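Local coordinates for protein nucleoporin nup120 (Schizosaccharomyces pombe, PDB 4GQ2) that serves as a structural component of the nuclear pore complex, within which nucleoporins can also dock transiently associated nuclear transport factors, at residues Met346-Ser354 / Glu519-Pro527; Val471-Ile481 / Tyr495-Phe506. All coordinates share one frame; numbering follows the deposited sequence.

Contact 1: residues Met346-Ser354 / Glu519-Pro527; sequences MLSDFQLIS and EILSINFDP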
loop_
_atom_site.group_PDB
_atom_site.type_symbol
_atom_site.label_atom_id
_atom_site.label_comp_id
_atom_site.label_asym_id
_atom_site.label_seq_id
_atom_site.Cartn_x
_atom_site.Cartn_y
_atom_site.Cartn_z
ATOM N N MET A 346 12.812 24.550 24.297
ATOM C CA MET A 346 11.711 25.229 24.982
ATOM C C MET A 346 10.585 24.270 25.330
ATOM O O MET A 346 10.285 23.340 24.580
ATOM C CB MET A 346 11.146 26.367 24.130
ATOM C CG MET A 346 12.047 27.582 24.007
ATOM S SD MET A 346 11.179 28.994 23.298
ATOM C CE MET A 346 12.560 30.031 22.820
ATOM N N LEU A 347 9.958 24.511 26.473
ATOM C CA LEU A 347 8.753 23.797 26.843
ATOM C C LEU A 347 7.653 24.161 25.859
ATOM O O LEU A 347 7.388 25.340 25.623
ATOM C CB LEU A 347 8.321 24.160 28.269
ATOM C CG LEU A 347 7.090 23.429 28.797
ATOM C CD1 LEU A 347 7.353 21.934 28.799
ATOM C CD2 LEU A 347 6.715 23.901 30.192
ATOM N N SER A 348 7.029 23.143 25.277
ATOM C CA SER A 348 5.879 23.354 24.410
ATOM C C SER A 348 4.576 23.168 25.184
ATOM O O SER A 348 3.660 23.979 25.066
ATOM C CB SER A 348 5.927 22.407 23.208
ATOM O OG SER A 348 4.659 22.322 22.576
ATOM N N ASP A 349 4.503 22.099 25.977
ATOM C CA ASP A 349 3.273 21.740 26.661
ATOM C C ASP A 349 3.557 20.597 27.624
ATOM O O ASP A 349 4.627 19.984 27.568
ATOM C CB ASP A 349 2.213 21.314 25.635
ATOM C CG ASP A 349 0.794 21.411 26.168
ATOM O OD1 ASP A 349 0.598 21.739 27.359
ATOM O OD2 ASP A 349 -0.141 21.154 25.381
ATOM N N PHE A 350 2.602 20.309 28.508
ATOM C CA PHE A 350 2.717 19.171 29.419
ATOM C C PHE A 350 1.353 18.765 29.974
ATOM O O PHE A 350 0.416 19.564 29.977
ATOM C CB PHE A 350 3.753 19.437 30.537
ATOM C CG PHE A 350 3.389 20.566 31.468
ATOM C CD1 PHE A 350 3.561 21.888 31.085
ATOM C CD2 PHE A 350 2.896 20.300 32.741
ATOM C CE1 PHE A 350 3.229 22.926 31.943
ATOM C CE2 PHE A 350 2.563 21.334 33.606
ATOM C CZ PHE A 350 2.733 22.650 33.206
ATOM N N GLN A 351 1.235 17.514 30.404
ATOM C CA GLN A 351 -0.004 17.018 31.010
ATOM C C GLN A 351 0.283 16.347 32.351
ATOM O O GLN A 351 1.419 15.959 32.620
ATOM C CB GLN A 351 -0.719 16.020 30.089
ATOM C CG GLN A 351 -1.184 16.579 28.763
ATOM C CD GLN A 351 -2.469 17.361 28.868
ATOM O OE1 GLN A 351 -3.554 16.807 28.711
ATOM N NE2 GLN A 351 -2.357 18.659 29.131
ATOM N N LEU A 352 -0.759 16.191 33.165
ATOM C CA LEU A 352 -0.646 15.538 34.466
ATOM C C LEU A 352 -1.749 14.500 34.654
ATOM O O LEU A 352 -2.921 14.768 34.373
ATOM C CB LEU A 352 -0.686 16.583 35.588
ATOM C CG LEU A 352 -0.711 16.129 37.048
ATOM C CD1 LEU A 352 0.620 15.519 37.465
ATOM C CD2 LEU A 352 -1.076 17.300 37.952
ATOM N N ILE A 353 -1.365 13.313 35.125
ATOM C CA ILE A 353 -2.305 12.208 35.316
ATOM C C ILE A 353 -2.071 11.504 36.658
ATOM O O ILE A 353 -0.982 10.988 36.915
ATOM C CB ILE A 353 -2.216 11.173 34.159
ATOM C CG1 ILE A 353 -2.483 11.826 32.796
ATOM C CG2 ILE A 353 -3.193 10.018 34.372
ATOM C CD1 ILE A 353 -1.238 12.244 32.047
ATOM N N SER A 354 -3.096 11.496 37.511
ATOM C CA SER A 354 -3.081 10.700 38.744
ATOM C C SER A 354 -3.813 9.378 38.522
ATOM O O SER A 354 -4.748 9.305 37.720
ATOM C CB SER A 354 -3.688 11.474 39.920
ATOM O OG SER A 354 -5.020 11.873 39.656
ATOM N N GLU A 519 6.404 20.534 13.377
ATOM C CA GLU A 519 6.462 21.390 14.554
ATOM C C GLU A 519 5.419 20.966 15.593
ATOM O O GLU A 519 4.238 20.841 15.279
ATOM C CB GLU A 519 6.251 22.852 14.154
ATOM C CG GLU A 519 6.369 23.846 15.303
ATOM C CD GLU A 519 6.473 25.287 14.833
ATOM O OE1 GLU A 519 6.303 25.545 13.620
ATOM O OE2 GLU A 519 6.720 26.170 15.679
ATOM N N ILE A 520 5.868 20.737 16.822
ATOM C CA ILE A 520 4.979 20.398 17.931
ATOM C C ILE A 520 4.167 21.636 18.312
ATOM O O ILE A 520 4.635 22.759 18.127
ATOM C CB ILE A 520 5.780 19.821 19.132
ATOM C CG1 ILE A 520 4.863 19.359 20.267
ATOM C CG2 ILE A 520 6.804 20.824 19.659
ATOM C CD1 ILE A 520 4.084 18.103 19.978
ATOM N N LEU A 521 2.946 21.438 18.810
ATOM C CA LEU A 521 2.078 22.562 19.169
ATOM C C LEU A 521 1.410 22.359 20.516
ATOM O O LEU A 521 1.334 23.287 21.320
ATOM C CB LEU A 521 1.010 22.822 18.098
ATOM C CG LEU A 521 1.463 23.108 16.665
ATOM C CD1 LEU A 521 0.256 23.163 15.734
ATOM C CD2 LEU A 521 2.268 24.395 16.571
ATOM N N SER A 522 0.911 21.150 20.751
ATOM C CA SER A 522 0.279 20.824 22.012
ATOM C C SER A 522 0.250 19.324 22.215
ATOM O O SER A 522 0.551 18.567 21.289
ATOM C CB SER A 522 -1.146 21.364 22.052
ATOM O OG SER A 522 -2.007 20.549 21.278
ATOM N N ILE A 523 -0.102 18.916 23.438
ATOM C CA ILE A 523 -0.398 17.525 23.771
ATOM C C ILE A 523 -1.666 17.461 24.638
ATOM O O ILE A 523 -1.979 18.414 25.363
ATOM C CB ILE A 523 0.793 16.800 24.458
ATOM C CG1 ILE A 523 1.090 17.378 25.851
ATOM C CG2 ILE A 523 2.042 16.820 23.576
ATOM C CD1 ILE A 523 1.920 16.454 26.723
ATOM N N ASN A 524 -2.409 16.360 24.539
ATOM C CA ASN A 524 -3.631 16.178 25.321
ATOM C C ASN A 524 -3.792 14.744 25.763
ATOM O O ASN A 524 -3.787 13.832 24.932
ATOM C CB ASN A 524 -4.880 16.551 24.519
ATOM C CG ASN A 524 -4.891 17.992 24.075
ATOM O OD1 ASN A 524 -4.544 18.297 22.931
ATOM N ND2 ASN A 524 -5.301 18.892 24.971
ATOM N N PHE A 525 -3.944 14.549 27.071
ATOM C CA PHE A 525 -4.302 13.247 27.604
ATOM C C PHE A 525 -5.799 13.083 27.433
ATOM O O PHE A 525 -6.572 13.984 27.755
ATOM C CB PHE A 525 -3.908 13.120 29.079
ATOM C CG PHE A 525 -4.238 11.781 29.685
ATOM C CD1 PHE A 525 -3.424 10.673 29.450
ATOM C CD2 PHE A 525 -5.356 11.627 30.500
ATOM C CE1 PHE A 525 -3.721 9.436 30.009
ATOM C CE2 PHE A 525 -5.661 10.391 31.058
ATOM C CZ PHE A 525 -4.843 9.297 30.811
ATOM N N ASP A 526 -6.196 11.942 26.884
ATOM C CA ASP A 526 -7.594 11.603 26.750
ATOM C C ASP A 526 -7.874 10.533 27.791
ATOM O O ASP A 526 -7.336 9.425 27.697
ATOM C CB ASP A 526 -7.893 11.091 25.340
ATOM C CG ASP A 526 -9.365 10.764 25.123
ATOM O OD1 ASP A 526 -10.196 11.042 26.010
ATOM O OD2 ASP A 526 -9.696 10.230 24.047
ATOM N N PRO A 527 -8.688 10.870 28.808
ATOM C CA PRO A 527 -9.042 9.905 29.852
ATOM C C PRO A 527 -10.082 8.894 29.376
ATOM O O PRO A 527 -10.115 7.767 29.878
ATOM C CB PRO A 527 -9.615 10.785 30.968
ATOM C CG PRO A 527 -10.140 11.993 30.269
ATOM C CD PRO A 527 -9.280 12.200 29.051
#
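Q351 and D349 each send a side-chain oxygen across to a backbone N-H, joining two strands that run almost parallel. Q351 OE1 accepts from F525 N at 2.8 Å, nearly straight (175°), with the donor tilted somewhat from the carbonyl plane. Two residues earlier on each strand, D349 OD2 takes I523 N at 3.0 Å on the anti side but well out of the carboxylate plane, while its OD1 turns back to F350 N. The bend in the glutamine chain (chi2 -80°) lets the same amide reach both ways: Q351 NE2 donates to F350 O at 3.0 Å, close to the amide plane. With a backbone N-H on one end and a carbonyl on the other, the orientation of the amide is well defined; H292 NE2 also bonds to OE1. A leucine in its place would probably leave F525 N without its acceptor, and H292 NE2 and F350 O without this partner.

Between the two bonds I523 CD1 lies alongside the aliphatic Q351 CG at 3.7 Å, the two chains passing in opposite senses. At the far end I353 lays CG1 over the middle of the F525 ring, 3.5 Å from its centroid, a CH-pi contact; CG1 is anti to the carbonyl carbon (chi1 -58°), which carries it across to the ring. A classic beta bulge marks each strand, at S348-D349 opposite A367 and at L521-S522 opposite N535.

Polar side chains thus bridge two edge strands, consistent with neighbouring propeller blades meeting: a short carboxylate reaches the nearer N-H, of I523, and a longer, bent amide accepts from F525 while donating to its own strand.

Contact 2: residues Val471-Ile481 / Tyr495-Phe506; sequences VLSSIVSTIQI and YKRLLYNEWERF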
loop_
_atom_site.group_PDB
_atom_site.type_symbol
_atom_site.label_atom_id
_atom_site.label_comp_id
_atom_site.label_asym_id
_atom_site.label_seq_id
_atom_site.Cartn_x
_atom_site.Cartn_y
_atom_site.Cartn_z
ATOM N N VAL A 471 2.051 12.750 -10.505
ATOM C CA VAL A 471 3.440 12.868 -10.059
ATOM C C VAL A 471 4.356 12.156 -11.038
ATOM O O VAL A 471 5.295 12.762 -11.544
ATOM C CB VAL A 471 3.654 12.329 -8.620
ATOM C CG1 VAL A 471 5.134 12.146 -8.323
ATOM C CG2 VAL A 471 3.068 13.286 -7.598
ATOM N N LEU A 472 4.064 10.884 -11.323
ATOM C CA LEU A 472 4.872 10.102 -12.247
ATOM C C LEU A 472 4.901 10.747 -13.627
ATOM O O LEU A 472 5.965 10.880 -14.242
ATOM C CB LEU A 472 4.376 8.650 -12.350
ATOM C CG LEU A 472 5.206 7.721 -13.262
ATOM C CD1 LEU A 472 5.143 6.269 -12.814
ATOM C CD2 LEU A 472 4.804 7.834 -14.728
ATOM N N SER A 473 3.720 11.125 -14.111
ATOM C CA SER A 473 3.584 11.726 -15.431
ATOM C C SER A 473 4.433 12.981 -15.571
ATOM O O SER A 473 5.117 13.153 -16.568
ATOM C CB SER A 473 2.119 12.047 -15.732
ATOM O OG SER A 473 2.009 12.756 -16.948
ATOM N N SER A 474 4.390 13.851 -14.570
ATOM C CA SER A 474 5.085 15.126 -14.659
ATOM C C SER A 474 6.612 14.979 -14.572
ATOM O O SER A 474 7.340 15.758 -15.183
ATOM C CB SER A 474 4.564 16.103 -13.607
ATOM O OG SER A 474 5.032 15.756 -12.322
ATOM N N ILE A 475 7.092 13.992 -13.816
ATOM C CA ILE A 475 8.525 13.686 -13.771
ATOM C C ILE A 475 9.015 13.027 -15.063
ATOM O O ILE A 475 10.053 13.416 -15.604
ATOM C CB ILE A 475 8.885 12.832 -12.542
ATOM C CG1 ILE A 475 9.105 13.750 -11.348
ATOM C CG2 ILE A 475 10.155 12.021 -12.781
ATOM C CD1 ILE A 475 8.726 13.121 -10.032
ATOM N N VAL A 476 8.255 12.050 -15.561
ATOM C CA VAL A 476 8.602 11.345 -16.803
ATOM C C VAL A 476 8.610 12.303 -18.003
ATOM O O VAL A 476 9.406 12.142 -18.919
ATOM C CB VAL A 476 7.695 10.102 -17.025
ATOM C CG1 VAL A 476 7.895 9.477 -18.402
ATOM C CG2 VAL A 476 7.992 9.059 -15.961
ATOM N N SER A 477 7.750 13.318 -17.970
ATOM C CA SER A 477 7.634 14.283 -19.069
ATOM C C SER A 477 8.794 15.284 -19.140
ATOM O O SER A 477 9.058 15.838 -20.195
ATOM C CB SER A 477 6.311 15.042 -18.970
ATOM O OG SER A 477 6.337 15.927 -17.867
ATOM N N THR A 478 9.473 15.518 -18.019
ATOM C CA THR A 478 10.587 16.466 -17.995
ATOM C C THR A 478 11.907 15.841 -18.420
ATOM O O THR A 478 12.857 16.555 -18.734
ATOM C CB THR A 478 10.793 17.122 -16.605
ATOM O OG1 THR A 478 10.991 16.111 -15.609
ATOM C CG2 THR A 478 9.612 17.997 -16.222
ATOM N N ILE A 479 11.981 14.514 -18.422
ATOM C CA ILE A 479 13.259 13.847 -18.668
ATOM C C ILE A 479 13.368 13.333 -20.095
ATOM O O ILE A 479 12.544 12.546 -20.551
ATOM C CB ILE A 479 13.544 12.725 -17.638
ATOM C CG1 ILE A 479 13.285 13.220 -16.205
ATOM C CG2 ILE A 479 14.969 12.215 -17.778
ATOM C CD1 ILE A 479 13.997 14.511 -15.833
ATOM N N GLN A 480 14.402 13.790 -20.792
ATOM C CA GLN A 480 14.566 13.491 -22.208
ATOM C C GLN A 480 15.620 12.422 -22.433
ATOM O O GLN A 480 16.669 12.428 -21.795
ATOM C CB GLN A 480 14.925 14.764 -22.979
ATOM C CG GLN A 480 13.859 15.851 -22.904
ATOM C CD GLN A 480 14.246 17.121 -23.641
ATOM O OE1 GLN A 480 15.353 17.240 -24.179
ATOM N NE2 GLN A 480 13.329 18.082 -23.670
ATOM N N ILE A 481 15.314 11.497 -23.337
ATOM C CA ILE A 481 16.233 10.440 -23.719
ATOM C C ILE A 481 17.057 10.879 -24.932
ATOM O O ILE A 481 16.520 11.417 -25.909
ATOM C CB ILE A 481 15.492 9.105 -23.980
ATOM C CG1 ILE A 481 16.492 7.960 -24.166
ATOM C CG2 ILE A 481 14.534 9.219 -25.163
ATOM C CD1 ILE A 481 15.868 6.578 -24.156
ATOM N N TYR A 495 19.791 8.396 -19.329
ATOM C CA TYR A 495 18.375 8.579 -19.062
ATOM C C TYR A 495 18.049 8.131 -17.634
ATOM O O TYR A 495 17.441 8.882 -16.867
ATOM C CB TYR A 495 17.517 7.823 -20.078
ATOM C CG TYR A 495 16.041 7.981 -19.817
ATOM C CD1 TYR A 495 15.401 9.197 -20.054
ATOM C CD2 TYR A 495 15.285 6.925 -19.310
ATOM C CE1 TYR A 495 14.050 9.354 -19.803
ATOM C CE2 TYR A 495 13.929 7.076 -19.059
ATOM C CZ TYR A 495 13.321 8.292 -19.308
ATOM O OH TYR A 495 11.979 8.450 -19.069
ATOM N N LYS A 496 18.489 6.920 -17.286
ATOM C CA LYS A 496 18.287 6.364 -15.952
ATOM C C LYS A 496 18.774 7.323 -14.877
ATOM O O LYS A 496 18.028 7.648 -13.953
ATOM C CB LYS A 496 18.963 4.998 -15.818
ATOM C CG LYS A 496 18.312 3.914 -16.668
ATOM C CD LYS A 496 19.090 2.611 -16.591
ATOM C CE LYS A 496 18.617 1.608 -17.630
ATOM N NZ LYS A 496 17.244 1.088 -17.356
ATOM N N ARG A 497 20.005 7.809 -15.021
ATOM C CA ARG A 497 20.602 8.707 -14.032
ATOM C C ARG A 497 19.802 10.006 -13.876
ATOM O O ARG A 497 19.525 10.445 -12.746
ATOM C CB ARG A 497 22.071 8.994 -14.382
ATOM C CG ARG A 497 22.845 9.754 -13.311
ATOM C CD ARG A 497 24.257 10.117 -13.776
ATOM N NE ARG A 497 24.253 11.090 -14.873
ATOM C CZ ARG A 497 24.164 12.411 -14.720
ATOM N NH1 ARG A 497 24.084 12.958 -13.509
ATOM N NH2 ARG A 497 24.155 13.192 -15.790
ATOM N N LEU A 498 19.414 10.612 -15.000
ATOM C CA LEU A 498 18.657 11.866 -14.952
ATOM C C LEU A 498 17.243 11.657 -14.389
ATOM O O LEU A 498 16.756 12.482 -13.618
ATOM C CB LEU A 498 18.600 12.541 -16.331
ATOM C CG LEU A 498 19.890 13.071 -16.973
ATOM C CD1 LEU A 498 19.604 13.484 -18.408
ATOM C CD2 LEU A 498 20.489 14.240 -16.201
ATOM N N LEU A 499 16.595 10.558 -14.771
ATOM C CA LEU A 499 15.287 10.204 -14.210
ATOM C C LEU A 499 15.380 10.028 -12.686
ATOM O O LEU A 499 14.538 10.540 -11.946
ATOM C CB LEU A 499 14.722 8.939 -14.880
ATOM C CG LEU A 499 13.307 8.446 -14.528
ATOM C CD1 LEU A 499 12.225 9.446 -14.911
ATOM C CD2 LEU A 499 13.020 7.101 -15.182
ATOM N N TYR A 500 16.414 9.324 -12.231
ATOM C CA TYR A 500 16.639 9.084 -10.803
ATOM C C TYR A 500 16.763 10.405 -10.052
ATOM O O TYR A 500 16.120 10.603 -9.012
ATOM C CB TYR A 500 17.902 8.229 -10.584
ATOM C CG TYR A 500 18.161 7.863 -9.135
ATOM C CD1 TYR A 500 18.734 8.779 -8.251
ATOM C CD2 TYR A 500 17.816 6.606 -8.645
ATOM C CE1 TYR A 500 18.950 8.455 -6.921
ATOM C CE2 TYR A 500 18.041 6.267 -7.321
ATOM C CZ TYR A 500 18.611 7.190 -6.465
ATOM O OH TYR A 500 18.821 6.847 -5.149
ATOM N N ASN A 501 17.583 11.308 -10.590
ATOM C CA ASN A 501 17.854 12.601 -9.950
ATOM C C ASN A 501 16.635 13.509 -9.881
ATOM O O ASN A 501 16.452 14.243 -8.904
ATOM C CB ASN A 501 19.011 13.330 -10.651
ATOM C CG ASN A 501 20.347 12.618 -10.487
ATOM O OD1 ASN A 501 20.509 11.732 -9.641
ATOM N ND2 ASN A 501 21.314 13.010 -11.298
ATOM N N GLU A 502 15.804 13.472 -10.915
ATOM C CA GLU A 502 14.561 14.231 -10.881
ATOM C C GLU A 502 13.634 13.705 -9.776
ATOM O O GLU A 502 13.079 14.485 -9.000
ATOM C CB GLU A 502 13.867 14.229 -12.246
ATOM C CG GLU A 502 12.711 15.218 -12.363
ATOM C CD GLU A 502 13.121 16.682 -12.236
ATOM O OE1 GLU A 502 12.261 17.555 -12.457
ATOM O OE2 GLU A 502 14.287 16.980 -11.920
ATOM N N TRP A 503 13.480 12.388 -9.698
ATOM C CA TRP A 503 12.700 11.785 -8.607
ATOM C C TRP A 503 13.260 12.191 -7.274
ATOM O O TRP A 503 12.520 12.622 -6.394
ATOM C CB TRP A 503 12.682 10.272 -8.731
ATOM C CG TRP A 503 11.648 9.726 -9.686
ATOM C CD1 TRP A 503 11.860 9.147 -10.930
ATOM C CD2 TRP A 503 10.199 9.674 -9.489
ATOM N NE1 TRP A 503 10.676 8.755 -11.498
ATOM C CE2 TRP A 503 9.643 9.039 -10.685
ATOM C CE3 TRP A 503 9.334 10.068 -8.470
ATOM C CZ2 TRP A 503 8.279 8.830 -10.840
ATOM C CZ3 TRP A 503 7.966 9.849 -8.634
ATOM C CH2 TRP A 503 7.452 9.245 -9.790
ATOM N N GLU A 504 14.581 12.091 -7.120
ATOM C CA GLU A 504 15.237 12.515 -5.893
ATOM C C GLU A 504 14.924 13.957 -5.493
ATOM O O GLU A 504 14.598 14.218 -4.326
ATOM C CB GLU A 504 16.746 12.322 -5.971
ATOM C CG GLU A 504 17.458 12.695 -4.675
ATOM C CD GLU A 504 18.825 12.066 -4.562
ATOM O OE1 GLU A 504 19.642 12.247 -5.492
ATOM O OE2 GLU A 504 19.081 11.396 -3.537
ATOM N N ARG A 505 15.012 14.879 -6.448
ATOM C CA ARG A 505 14.721 16.289 -6.171
ATOM C C ARG A 505 13.296 16.448 -5.674
ATOM O O ARG A 505 13.041 17.166 -4.706
ATOM C CB ARG A 505 14.911 17.158 -7.416
ATOM C CG ARG A 505 16.354 17.500 -7.723
ATOM C CD ARG A 505 16.485 18.295 -9.018
ATOM N NE ARG A 505 17.812 18.081 -9.587
ATOM C CZ ARG A 505 18.066 17.363 -10.680
ATOM N NH1 ARG A 505 17.076 16.808 -11.378
ATOM N NH2 ARG A 505 19.323 17.221 -11.086
ATOM N N PHE A 506 12.371 15.773 -6.348
ATOM C CA PHE A 506 10.973 15.841 -5.979
ATOM C C PHE A 506 10.760 15.328 -4.551
ATOM O O PHE A 506 10.059 15.965 -3.758
ATOM C CB PHE A 506 10.107 15.072 -6.972
ATOM C CG PHE A 506 8.649 15.268 -6.748
ATOM C CD1 PHE A 506 8.019 16.429 -7.181
ATOM C CD2 PHE A 506 7.903 14.314 -6.063
ATOM C CE1 PHE A 506 6.664 16.624 -6.956
ATOM C CE2 PHE A 506 6.547 14.504 -5.831
ATOM C CZ PHE A 506 5.926 15.661 -6.279
#
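The carbonyl oxygen of I475 is gripped twice from the same face: T478 OG1 donates at 2.9 Å and T478 N at a longer 3.3 Å. This binds the threonine hydroxyl to its own helix, although it lies only 3.7 Å from E502 OE1 of the opposite one. The glutamate is engaged by a salt bridge, R505 NH1 to E502 OE2 at 2.8 Å, met near the guanidinium plane. The aliphatic CB and CG of E502 lie against I479 CD1.

I475 is the central knob, set among L499, E502, W503 and F506. Its two branches lie over one face of the indole: CG2 is 3.7 Å from the centroid of the five-membered ring of W503, while CD1 sits near the rim at CE3, 3.5 Å away. With CG2 roughly anti to the backbone N (chi1 -85°), the methyl is turned onto the indole. The indole N-H, in the ring plane, bonds to S420 OG, so this buried polar group is satisfied while the face packs on I475. V471 CG1 then wedges between W503 CZ3 and F506 CE2, each 3.7 Å off.

Past the helix end, the Y495 ring edge faces the carbonyl oxygens of I479 and Q480. I481 and Y495 also pack against a chain of another protein.

The helices, crossing at 135°, are therefore held by the I475 knob, by I479 against L499, E502 and the Y495 ring, and by V471 against W503 and F506, while the T478 hydroxyl and E502 carboxylate are bonded within their own helices.

Both contacts belong to the region of the Nup120/160 beta-propeller family, yet they hold different elements. Contact 1 joins two edge strands of a mixed sheet; contact 2 pairs helices 464-478 and 492-515, which lie in the sequence between the two strands of contact 1. Helix 492-515 leads directly into strand 520-525, but the sites do not touch: their nearest atoms are about 18 Å apart and their centres 43 Å. Contact 1 lies nearer the middle of the chain yet is only partly buried and relies on directional side-chain-to-backbone bonds. Contact 2, farther out, is mostly buried, depends on apolar fit, and borders a chain of another protein.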